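Local coordinates for fatty acid multifunctional protein (atmfp2) (Arabidopsis thaliana, PDB 2WTB) that catalyses the enoyl-CoA hydratase and NAD-linked 3-hydroxyacyl-CoA dehydrogenase steps of peroxisomal fatty acid beta-oxidation during seed germination, at residues V20-N25 and V56-K61; P26-L31 and K61-G66; G111-G116 and A133-P138; P138-G143 and M166-K171. All blocks are in the same frame, centred on the assembly; numbering follows the deposited sequence.

All four contacts lie in the N-terminal crotonase-like domain, with contacts 2, 3 and 4 bordering the predicted active site and contact 1 farther back (L23 about 11 Å from E119, side chain to side chain). Contact 1 pairs two strands of the larger sheet; contact 2 joins the loops leaving them, about 8 Å away between centres, with N29 ND2 bonded to A60 O. Contact 2 meets contact 3 (centres about 10 Å apart) where the backbone of S65 pairs with L112 and L114. P138 joins contact 3 to contact 4 (centres about 11 Å apart). The predicted nucleophile E119 has its side chain about 4 Å from that of L137; contact 4 holds the predicted proton acceptor E139.

Contact 1 of 4, residues V20-N25 and V56-K61; sequences VITLIN and VITGAK
V56 starts the pairing: its carbonyl oxygen takes the backbone N of I21 at 2.8 Å in an almost straight bond and also lies near the CA hydrogen of V20. The side chains of V20 and V56 rise on the same face of the sheet, V20 CG2 4.5 Å from V56 CB. I57 stands on the reverse face with I21 and L23. Its CG1 lies beside the backbone N (chi1 -53°), which leaves CG2 anti to that N and 4.2 Å from L23 CG. T58 grips the partner strand twice through its backbone, its N giving to I21 O at 2.9 Å and its O accepting L23 N at 2.7 Å, the donor in the carbonyl plane. Beside it the T22 side chain points the same way, and T58 CG2 passes 4.1 Å from T22 OG1; the T58 hydroxyl itself bonds to A108 O. G59 faces L23 with backbone alone, and T22 CG2 rests against its carbonyl carbon. At A60 the last bond, N to L23 O at 2.9 Å, is bent to 140°, while the methyl touches T22 CG2 at 3.8 Å and also meets I24 CG1. The two strands run parallel with a twist of 26° and belong to the beta-alpha-beta unit 18-24, 33-46, 54-59. The connecting helix 33-46 covers I21 and I57, and helix 193-205 lies over V20, V56 and T58. Strand 8-13 flanks 18-24 on its other edge, as strand 105-109 flanks 54-59.

Contact 2 of 4, residues P26-L31 and K61-G66; sequences PPVNSL and KGRFSG
R63, N29 and V28 lose the most surface where the loops after strands 18-24 and 54-59 of the crotonase-like domain meet. The arm of R63, extended from CG to NE, lies along 26-31, its guanidinium edge offering NH1 to P27 O in a weak bond of 3.3 Å; V28 CG1 approaches the same group obliquely. N29 points toward 61-66, CG beside its backbone N (chi1 -64°), and ND2 reaches R63 O at 2.9 Å, the acceptor sitting 21° out of the amide plane. ND2 also bonds to A60 O, and OD1 accepts N25 N, fixing the amide from both ends. Replacing N29 by an alanine would probably leave R63 O and A60 O short of a donor and N25 N short of its acceptor. V28 O takes G66 N at 2.8 Å, and with no side chain on G66, V28 CG2 can settle 3.8 Å from G66 CA. The buried S65 hydroxyl donates to N29 O at 2.7 Å, with L31 CG packed 3.5 Å from S65 OG; the L31 side chain is about 6 Å from that of E119, the predicted nucleophile. Most bonds thus pair side chain with backbone; charged R63 adds only a weak grip.

Contact 3 of 4, residues G111-G116 and A133-P138; sequences GLALGG and AQLGLP
L137 and P138 of 133-138 close on G115 and make the dense end of this contact. L137 CD2 lies 3.6 Å from G115 CA, and the proline ring brings CD to 3.5 Å from G115 N, with CG near L114 CB. That same G115 N donates to G136 O at 2.9 Å, the donor lying in the carbonyl plane. G136 has no side chain where L114 CD2 lies, so that methyl settles 3.6 Å from G136 N, L114 CG being set beside its backbone N (chi1 -56°). On the buried face, A113 CB meets L135 CD2 at 3.8 Å. The two short strands run parallel, 9° apart, in the small sheet of the crotonase-like domain where strand 173-174 pairs antiparallel with 134-136; G115 is the N-cap of helix 116-123, which carries the predicted nucleophile E119. Mid-strand, A113 N reaches Q134 O at 2.7 Å almost end-on to the carbonyl, but the neighbouring bond, G136 N to A113 O, is a slack point, weak at 3.4 Å. The loose side lies at the other end, where Q134 N meets G111 O at 3.1 Å with the donor tilted 29° from the carbonyl plane. Here the partly exposed Q134 side chain brings no more than its CB near L114 CD2 and turns to P172 and K174, while the end of L112 leads away from the partner strand.

Contact 4 of 4, residues P138-G143 and M166-K171; sequences PELQLG and MILTSK
L140 lays its branched end over the last turn of helix 160-169, overlapping the backbone and side chain of I167. CD2 comes to 3.1 Å from I167 O, a close approach of a methyl to a carbonyl, and CD1 meets I167 CG2 at 3.6 Å as the two side chains slant across each other. CD2 also touches L168 CD2 at 3.8 Å. The first torsion of L140 (-93°) lies off a staggered position; with chi2 at 65° it leaves CD2 the nearer methyl to I167 O. Its CB borders the S170 hydroxyl, 3.5 Å from OG. S170, the first residue past the helix, takes a positive phi of 70°, and its side chain points toward the short 3-10 turn that holds L140 and Q141. Q141 packs there from the exposed side, its CG 3.5 Å from S170 CB and its extended chain carrying the amide on past that carbon. Apolar packing carries most of the join, while Q141 N is bonded within its own turn to P138 O at 2.9 Å. An alanine at L140 would probably open a gap over I167 and L168 and leave the turn that carries the predicted proton acceptor E139 freer to move. C251 of helix 247-260 touches both L140 and I167, P146, farther along the same loop before helix 150-158, touches L140, and I167 also meets L137, which follows strand 134-136.

Contact 1 of 4, residues V20-N25 and V56-K61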
loop_
_atom_site.group_PDB
_atom_site.type_symbol
_atom_site.label_atom_id
_atom_site.label_comp_id
_atom_site.label_asym_id
_atom_site.label_seq_id
_atom_site.Cartn_x
_atom_site.Cartn_y
_atom_site.Cartn_z
ATOM N N VAL A 20 -14.755 16.563 31.306
ATOM C CA VAL A 20 -14.479 16.346 29.890
ATOM C C VAL A 20 -12.978 16.330 29.632
ATOM O O VAL A 20 -12.284 17.307 29.913
ATOM C CB VAL A 20 -15.106 17.449 29.022
ATOM C CG1 VAL A 20 -14.877 17.157 27.546
ATOM C CG2 VAL A 20 -16.589 17.585 29.326
ATOM N N ILE A 21 -12.482 15.222 29.093
ATOM C CA ILE A 21 -11.064 15.073 28.796
ATOM C C ILE A 21 -10.826 15.104 27.292
ATOM O O ILE A 21 -11.345 14.259 26.560
ATOM C CB ILE A 21 -10.516 13.747 29.351
ATOM C CG1 ILE A 21 -10.808 13.632 30.846
ATOM C CG2 ILE A 21 -9.024 13.621 29.080
ATOM C CD1 ILE A 21 -10.294 12.356 31.453
ATOM N N THR A 22 -10.037 16.075 26.836
ATOM C CA THR A 22 -9.740 16.211 25.412
ATOM C C THR A 22 -8.364 15.652 25.072
ATOM O O THR A 22 -7.357 16.057 25.652
ATOM C CB THR A 22 -9.806 17.681 24.943
ATOM O OG1 THR A 22 -11.054 18.264 25.337
ATOM C CG2 THR A 22 -9.666 17.765 23.427
ATOM N N LEU A 23 -8.327 14.719 24.127
ATOM C CA LEU A 23 -7.070 14.151 23.665
ATOM C C LEU A 23 -6.420 15.092 22.660
ATOM O O LEU A 23 -7.002 15.406 21.621
ATOM C CB LEU A 23 -7.299 12.776 23.035
ATOM C CG LEU A 23 -8.093 11.757 23.860
ATOM C CD1 LEU A 23 -8.333 10.491 23.052
ATOM C CD2 LEU A 23 -7.391 11.436 25.173
ATOM N N ILE A 24 -5.211 15.541 22.973
ATOM C CA ILE A 24 -4.538 16.536 22.150
ATOM C C ILE A 24 -3.150 16.080 21.710
ATOM O O ILE A 24 -2.175 16.224 22.446
ATOM C CB ILE A 24 -4.414 17.877 22.896
ATOM C CG1 ILE A 24 -5.772 18.300 23.453
ATOM C CG2 ILE A 24 -3.852 18.948 21.980
ATOM C CD1 ILE A 24 -5.734 19.601 24.211
ATOM N N ASN A 25 -3.068 15.533 20.503
ATOM C CA ASN A 25 -1.794 15.104 19.944
ATOM C C ASN A 25 -1.848 15.002 18.421
ATOM O O ASN A 25 -1.928 13.903 17.871
ATOM C CB ASN A 25 -1.361 13.769 20.551
ATOM C CG ASN A 25 0.033 13.360 20.120
ATOM O OD1 ASN A 25 0.898 14.208 19.897
ATOM N ND2 ASN A 25 0.260 12.056 19.999
ATOM N N VAL A 56 -16.240 12.242 30.519
ATOM C CA VAL A 56 -16.446 12.157 29.084
ATOM C C VAL A 56 -15.097 12.316 28.398
ATOM O O VAL A 56 -14.265 13.107 28.835
ATOM C CB VAL A 56 -17.431 13.233 28.589
ATOM C CG1 VAL A 56 -17.443 13.294 27.069
ATOM C CG2 VAL A 56 -18.826 12.955 29.130
ATOM N N ILE A 57 -14.870 11.544 27.342
ATOM C CA ILE A 57 -13.613 11.619 26.611
ATOM C C ILE A 57 -13.857 11.992 25.155
ATOM O O ILE A 57 -14.739 11.439 24.498
ATOM C CB ILE A 57 -12.839 10.290 26.654
ATOM C CG1 ILE A 57 -12.663 9.804 28.096
ATOM C CG2 ILE A 57 -11.488 10.444 25.957
ATOM C CD1 ILE A 57 -11.865 8.503 28.216
ATOM N N THR A 58 -13.069 12.936 24.656
ATOM C CA THR A 58 -13.172 13.352 23.266
ATOM C C THR A 58 -11.816 13.827 22.763
ATOM O O THR A 58 -10.897 14.046 23.551
ATOM C CB THR A 58 -14.220 14.466 23.088
ATOM O OG1 THR A 58 -14.315 14.823 21.706
ATOM C CG2 THR A 58 -13.839 15.689 23.905
ATOM N N GLY A 59 -11.692 13.974 21.448
ATOM C CA GLY A 59 -10.444 14.408 20.850
ATOM C C GLY A 59 -10.488 15.855 20.399
ATOM O O GLY A 59 -11.558 16.458 20.319
ATOM N N ALA A 60 -9.320 16.414 20.102
ATOM C CA ALA A 60 -9.230 17.795 19.643
ATOM C C ALA A 60 -9.397 17.891 18.131
ATOM O O ALA A 60 -9.072 16.958 17.397
ATOM C CB ALA A 60 -7.906 18.409 20.067
ATOM N N LYS A 61 -9.914 19.025 17.672
ATOM C CA LYS A 61 -10.033 19.291 16.244
ATOM C C LYS A 61 -10.845 18.222 15.511
ATOM O O LYS A 61 -10.417 17.709 14.478
ATOM C CB LYS A 61 -8.644 19.419 15.614
ATOM C CG LYS A 61 -7.829 20.588 16.144
ATOM C CD LYS A 61 -6.345 20.401 15.860
ATOM C CE LYS A 61 -6.084 20.135 14.384
ATOM N NZ LYS A 61 -4.654 19.810 14.114
#

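Contact 2 of 4, residues P26-L31 and K61-G66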
loop_
_atom_site.group_PDB
_atom_site.type_symbol
_atom_site.label_atom_id
_atom_site.label_comp_id
_atom_site.label_asym_id
_atom_site.label_seq_id
_atom_site.Cartn_x
_atom_site.Cartn_y
_atom_site.Cartn_z
ATOM N N PRO A 26 -1.802 16.154 17.737
ATOM C CA PRO A 26 -1.854 16.221 16.272
ATOM C C PRO A 26 -0.818 15.296 15.646
ATOM O O PRO A 26 0.211 15.036 16.268
ATOM C CB PRO A 26 -1.496 17.679 15.982
ATOM C CG PRO A 26 -1.906 18.416 17.205
ATOM C CD PRO A 26 -1.647 17.484 18.348
ATOM N N PRO A 27 -1.068 14.823 14.415
ATOM C CA PRO A 27 -2.184 15.179 13.529
ATOM C C PRO A 27 -3.523 14.536 13.888
ATOM O O PRO A 27 -4.559 15.184 13.739
ATOM C CB PRO A 27 -1.727 14.649 12.161
ATOM C CG PRO A 27 -0.273 14.297 12.320
ATOM C CD PRO A 27 -0.118 13.922 13.749
ATOM N N VAL A 28 -3.510 13.284 14.336
ATOM C CA VAL A 28 -4.756 12.549 14.545
ATOM C C VAL A 28 -4.991 12.125 15.992
ATOM O O VAL A 28 -5.762 11.201 16.253
ATOM C CB VAL A 28 -4.826 11.293 13.657
ATOM C CG1 VAL A 28 -4.793 11.681 12.186
ATOM C CG2 VAL A 28 -3.688 10.335 13.999
ATOM N N ASN A 29 -4.331 12.799 16.926
ATOM C CA ASN A 29 -4.498 12.499 18.344
ATOM C C ASN A 29 -4.192 11.043 18.688
ATOM O O ASN A 29 -4.957 10.393 19.400
ATOM C CB ASN A 29 -5.911 12.860 18.807
ATOM C CG ASN A 29 -6.199 14.344 18.697
ATOM O OD1 ASN A 29 -5.398 15.177 19.116
ATOM N ND2 ASN A 29 -7.351 14.681 18.133
ATOM N N SER A 30 -3.073 10.537 18.180
ATOM C CA SER A 30 -2.647 9.177 18.487
ATOM C C SER A 30 -2.363 9.031 19.976
ATOM O O SER A 30 -1.963 9.987 20.638
ATOM C CB SER A 30 -1.410 8.798 17.673
ATOM O OG SER A 30 -1.732 8.633 16.303
ATOM N N LEU A 31 -2.573 7.827 20.497
ATOM C CA LEU A 31 -2.382 7.566 21.918
ATOM C C LEU A 31 -0.924 7.285 22.259
ATOM O O LEU A 31 -0.518 6.129 22.379
ATOM C CB LEU A 31 -3.249 6.390 22.368
ATOM C CG LEU A 31 -4.763 6.552 22.252
ATOM C CD1 LEU A 31 -5.454 5.284 22.721
ATOM C CD2 LEU A 31 -5.246 7.758 23.046
ATOM N N LYS A 61 -9.914 19.025 17.672
ATOM C CA LYS A 61 -10.033 19.291 16.244
ATOM C C LYS A 61 -10.845 18.222 15.511
ATOM O O LYS A 61 -10.417 17.709 14.478
ATOM C CB LYS A 61 -8.644 19.419 15.614
ATOM C CG LYS A 61 -7.829 20.588 16.144
ATOM C CD LYS A 61 -6.345 20.401 15.860
ATOM C CE LYS A 61 -6.084 20.135 14.384
ATOM N NZ LYS A 61 -4.654 19.810 14.114
ATOM N N GLY A 62 -12.013 17.893 16.056
ATOM C CA GLY A 62 -12.949 16.993 15.402
ATOM C C GLY A 62 -12.416 15.611 15.066
ATOM O O GLY A 62 -12.740 15.054 14.016
ATOM N N ARG A 63 -11.600 15.056 15.958
ATOM C CA ARG A 63 -11.037 13.721 15.770
ATOM C C ARG A 63 -10.766 13.071 17.116
ATOM O O ARG A 63 -10.041 13.627 17.942
ATOM C CB ARG A 63 -9.738 13.785 14.966
ATOM C CG ARG A 63 -9.927 14.098 13.497
ATOM C CD ARG A 63 -8.592 14.289 12.808
ATOM N NE ARG A 63 -8.757 14.566 11.386
ATOM C CZ ARG A 63 -7.801 15.062 10.607
ATOM N NH1 ARG A 63 -6.609 15.340 11.116
ATOM N NH2 ARG A 63 -8.039 15.283 9.322
ATOM N N PHE A 64 -11.346 11.895 17.335
ATOM C CA PHE A 64 -11.180 11.197 18.604
ATOM C C PHE A 64 -9.740 10.724 18.811
ATOM O O PHE A 64 -9.034 11.240 19.680
ATOM C CB PHE A 64 -12.157 10.025 18.722
ATOM C CG PHE A 64 -12.251 9.459 20.107
ATOM C CD1 PHE A 64 -12.944 10.133 21.097
ATOM C CD2 PHE A 64 -11.633 8.262 20.425
ATOM C CE1 PHE A 64 -13.026 9.620 22.377
ATOM C CE2 PHE A 64 -11.712 7.742 21.704
ATOM C CZ PHE A 64 -12.410 8.421 22.681
ATOM N N SER A 65 -9.310 9.751 18.012
ATOM C CA SER A 65 -7.954 9.212 18.115
ATOM C C SER A 65 -7.656 8.224 16.990
ATOM O O SER A 65 -8.381 7.249 16.796
ATOM C CB SER A 65 -7.740 8.541 19.473
ATOM O OG SER A 65 -6.405 8.090 19.610
ATOM N N GLY A 66 -6.576 8.477 16.259
ATOM C CA GLY A 66 -6.271 7.712 15.064
ATOM C C GLY A 66 -5.485 6.433 15.270
ATOM O O GLY A 66 -5.293 5.664 14.328
#

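Contact 3 of 4, residues G111-G116 and A133-P138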
loop_
_atom_site.group_PDB
_atom_site.type_symbol
_atom_site.label_atom_id
_atom_site.label_comp_id
_atom_site.label_asym_id
_atom_site.label_seq_id
_atom_site.Cartn_x
_atom_site.Cartn_y
_atom_site.Cartn_z
ATOM N N GLY A 111 -14.815 12.235 13.616
ATOM C CA GLY A 111 -13.773 11.969 12.643
ATOM C C GLY A 111 -13.379 10.508 12.559
ATOM O O GLY A 111 -13.812 9.796 11.652
ATOM N N LEU A 112 -12.552 10.063 13.499
ATOM C CA LEU A 112 -12.106 8.674 13.516
ATOM C C LEU A 112 -11.850 8.125 14.917
ATOM O O LEU A 112 -11.668 8.876 15.879
ATOM C CB LEU A 112 -10.853 8.487 12.650
ATOM C CG LEU A 112 -9.646 9.415 12.839
ATOM C CD1 LEU A 112 -9.189 9.479 14.285
ATOM C CD2 LEU A 112 -8.502 8.972 11.948
ATOM N N ALA A 113 -11.841 6.800 15.004
ATOM C CA ALA A 113 -11.459 6.078 16.205
ATOM C C ALA A 113 -10.869 4.759 15.738
ATOM O O ALA A 113 -11.589 3.775 15.564
ATOM C CB ALA A 113 -12.667 5.840 17.094
ATOM N N LEU A 114 -9.560 4.749 15.509
ATOM C CA LEU A 114 -8.885 3.580 14.958
ATOM C C LEU A 114 -7.883 2.991 15.943
ATOM O O LEU A 114 -7.211 3.724 16.668
ATOM C CB LEU A 114 -8.175 3.944 13.655
ATOM C CG LEU A 114 -9.034 4.563 12.553
ATOM C CD1 LEU A 114 -8.179 4.866 11.340
ATOM C CD2 LEU A 114 -10.179 3.636 12.183
ATOM N N GLY A 115 -7.783 1.664 15.962
ATOM C CA GLY A 115 -6.839 0.980 16.828
ATOM C C GLY A 115 -6.997 1.361 18.286
ATOM O O GLY A 115 -8.106 1.343 18.818
ATOM N N GLY A 116 -5.886 1.708 18.930
ATOM C CA GLY A 116 -5.912 2.143 20.316
ATOM C C GLY A 116 -6.997 3.175 20.575
ATOM O O GLY A 116 -7.565 3.240 21.666
ATOM N N ALA A 133 -18.070 9.014 10.982
ATOM C CA ALA A 133 -16.811 8.682 11.642
ATOM C C ALA A 133 -16.372 7.252 11.319
ATOM O O ALA A 133 -17.204 6.383 11.065
ATOM C CB ALA A 133 -16.931 8.881 13.142
ATOM N N GLN A 134 -15.062 7.019 11.321
ATOM C CA GLN A 134 -14.520 5.696 11.018
ATOM C C GLN A 134 -14.068 4.964 12.272
ATOM O O GLN A 134 -13.371 5.526 13.116
ATOM C CB GLN A 134 -13.358 5.790 10.030
ATOM C CG GLN A 134 -13.784 6.051 8.602
ATOM C CD GLN A 134 -12.645 5.877 7.627
ATOM O OE1 GLN A 134 -12.745 6.259 6.462
ATOM N NE2 GLN A 134 -11.547 5.295 8.098
ATOM N N LEU A 135 -14.465 3.702 12.375
ATOM C CA LEU A 135 -14.161 2.887 13.539
ATOM C C LEU A 135 -13.609 1.550 13.074
ATOM O O LEU A 135 -14.221 0.879 12.246
ATOM C CB LEU A 135 -15.431 2.658 14.352
ATOM C CG LEU A 135 -16.404 3.838 14.393
ATOM C CD1 LEU A 135 -17.792 3.387 14.822
ATOM C CD2 LEU A 135 -15.881 4.948 15.300
ATOM N N GLY A 136 -12.452 1.164 13.598
ATOM C CA GLY A 136 -11.844 -0.092 13.203
ATOM C C GLY A 136 -10.544 -0.417 13.908
ATOM O O GLY A 136 -10.031 0.378 14.699
ATOM N N LEU A 137 -10.015 -1.602 13.616
ATOM C CA LEU A 137 -8.745 -2.047 14.172
ATOM C C LEU A 137 -7.810 -2.479 13.049
ATOM O O LEU A 137 -7.811 -3.640 12.645
ATOM C CB LEU A 137 -8.965 -3.194 15.162
ATOM C CG LEU A 137 -9.730 -2.854 16.443
ATOM C CD1 LEU A 137 -10.000 -4.110 17.258
ATOM C CD2 LEU A 137 -8.967 -1.830 17.271
ATOM N N PRO A 138 -7.009 -1.532 12.538
ATOM C CA PRO A 138 -6.107 -1.719 11.394
ATOM C C PRO A 138 -4.785 -2.389 11.766
ATOM O O PRO A 138 -3.980 -2.668 10.879
ATOM C CB PRO A 138 -5.832 -0.282 10.925
ATOM C CG PRO A 138 -6.743 0.610 11.748
ATOM C CD PRO A 138 -7.007 -0.139 13.005
#

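Contact 4 of 4, residues P138-G143 and M166-K171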
loop_
_atom_site.group_PDB
_atom_site.type_symbol
_atom_site.label_atom_id
_atom_site.label_comp_id
_atom_site.label_asym_id
_atom_site.label_seq_id
_atom_site.Cartn_x
_atom_site.Cartn_y
_atom_site.Cartn_z
ATOM N N PRO A 138 -7.009 -1.532 12.538
ATOM C CA PRO A 138 -6.107 -1.719 11.394
ATOM C C PRO A 138 -4.785 -2.389 11.766
ATOM O O PRO A 138 -3.980 -2.668 10.879
ATOM C CB PRO A 138 -5.832 -0.282 10.925
ATOM C CG PRO A 138 -6.743 0.610 11.748
ATOM C CD PRO A 138 -7.007 -0.139 13.005
ATOM N N GLU A 139 -4.572 -2.642 13.056
ATOM C CA GLU A 139 -3.299 -3.168 13.550
ATOM C C GLU A 139 -2.683 -4.269 12.685
ATOM O O GLU A 139 -1.476 -4.273 12.444
ATOM C CB GLU A 139 -3.438 -3.666 14.993
ATOM C CG GLU A 139 -3.366 -2.573 16.049
ATOM C CD GLU A 139 -4.718 -1.958 16.357
ATOM O OE1 GLU A 139 -5.660 -2.148 15.558
ATOM O OE2 GLU A 139 -4.838 -1.284 17.402
ATOM N N LEU A 140 -3.506 -5.202 12.222
ATOM C CA LEU A 140 -2.991 -6.352 11.482
ATOM C C LEU A 140 -2.236 -5.982 10.206
ATOM O O LEU A 140 -1.371 -6.733 9.755
ATOM C CB LEU A 140 -4.105 -7.358 11.173
ATOM C CG LEU A 140 -4.285 -8.492 12.183
ATOM C CD1 LEU A 140 -4.734 -7.959 13.536
ATOM C CD2 LEU A 140 -5.272 -9.519 11.656
ATOM N N GLN A 141 -2.559 -4.832 9.622
ATOM C CA GLN A 141 -1.884 -4.401 8.399
ATOM C C GLN A 141 -0.411 -4.094 8.643
ATOM O O GLN A 141 0.402 -4.151 7.722
ATOM C CB GLN A 141 -2.586 -3.195 7.773
ATOM C CG GLN A 141 -3.786 -3.564 6.915
ATOM C CD GLN A 141 -4.403 -2.367 6.214
ATOM O OE1 GLN A 141 -4.219 -1.222 6.630
ATOM N NE2 GLN A 141 -5.148 -2.631 5.147
ATOM N N LEU A 142 -0.071 -3.776 9.888
ATOM C CA LEU A 142 1.312 -3.490 10.247
ATOM C C LEU A 142 1.994 -4.732 10.811
ATOM O O LEU A 142 3.157 -4.689 11.211
ATOM C CB LEU A 142 1.385 -2.343 11.257
ATOM C CG LEU A 142 0.761 -1.017 10.823
ATOM C CD1 LEU A 142 1.014 0.065 11.862
ATOM C CD2 LEU A 142 1.297 -0.597 9.465
ATOM N N GLY A 143 1.261 -5.840 10.836
ATOM C CA GLY A 143 1.790 -7.083 11.361
ATOM C C GLY A 143 1.750 -7.115 12.875
ATOM O O GLY A 143 2.413 -7.935 13.509
ATOM N N MET A 166 -13.579 -7.465 10.798
ATOM C CA MET A 166 -12.914 -6.181 10.985
ATOM C C MET A 166 -11.432 -6.340 11.316
ATOM O O MET A 166 -10.580 -5.692 10.705
ATOM C CB MET A 166 -13.606 -5.371 12.082
ATOM C CG MET A 166 -15.023 -4.945 11.745
ATOM S SD MET A 166 -15.802 -4.034 13.092
ATOM C CE MET A 166 -14.732 -2.602 13.196
ATOM N N ILE A 167 -11.128 -7.202 12.280
ATOM C CA ILE A 167 -9.751 -7.384 12.724
ATOM C C ILE A 167 -8.876 -8.042 11.658
ATOM O O ILE A 167 -7.725 -7.656 11.463
ATOM C CB ILE A 167 -9.683 -8.209 14.018
ATOM C CG1 ILE A 167 -10.368 -7.459 15.157
ATOM C CG2 ILE A 167 -8.237 -8.514 14.379
ATOM C CD1 ILE A 167 -10.156 -8.096 16.513
ATOM N N LEU A 168 -9.424 -9.032 10.966
ATOM C CA LEU A 168 -8.664 -9.741 9.943
ATOM C C LEU A 168 -8.508 -8.910 8.675
ATOM O O LEU A 168 -7.413 -8.803 8.125
ATOM C CB LEU A 168 -9.306 -11.094 9.621
ATOM C CG LEU A 168 -9.210 -12.152 10.721
ATOM C CD1 LEU A 168 -9.783 -13.478 10.242
ATOM C CD2 LEU A 168 -7.770 -12.316 11.176
ATOM N N THR A 169 -9.607 -8.323 8.216
ATOM C CA THR A 169 -9.586 -7.509 7.006
ATOM C C THR A 169 -8.934 -6.154 7.269
ATOM O O THR A 169 -8.459 -5.494 6.345
ATOM C CB THR A 169 -11.004 -7.293 6.452
ATOM O OG1 THR A 169 -11.694 -8.546 6.408
ATOM C CG2 THR A 169 -10.945 -6.707 5.053
ATOM N N SER A 170 -8.915 -5.749 8.536
ATOM C CA SER A 170 -8.322 -4.475 8.938
ATOM C C SER A 170 -9.131 -3.272 8.459
ATOM O O SER A 170 -8.762 -2.128 8.719
ATOM C CB SER A 170 -6.874 -4.367 8.448
ATOM O OG SER A 170 -6.006 -5.150 9.246
ATOM N N LYS A 171 -10.235 -3.538 7.764
ATOM C CA LYS A 171 -11.083 -2.477 7.231
ATOM C C LYS A 171 -11.898 -1.791 8.320
ATOM O O LYS A 171 -12.440 -2.448 9.208
ATOM C CB LYS A 171 -12.019 -3.022 6.150
ATOM C CG LYS A 171 -11.341 -3.327 4.823
ATOM C CD LYS A 171 -12.367 -3.733 3.773
ATOM C CE LYS A 171 -11.703 -4.188 2.481
ATOM N NZ LYS A 171 -10.937 -3.093 1.822
#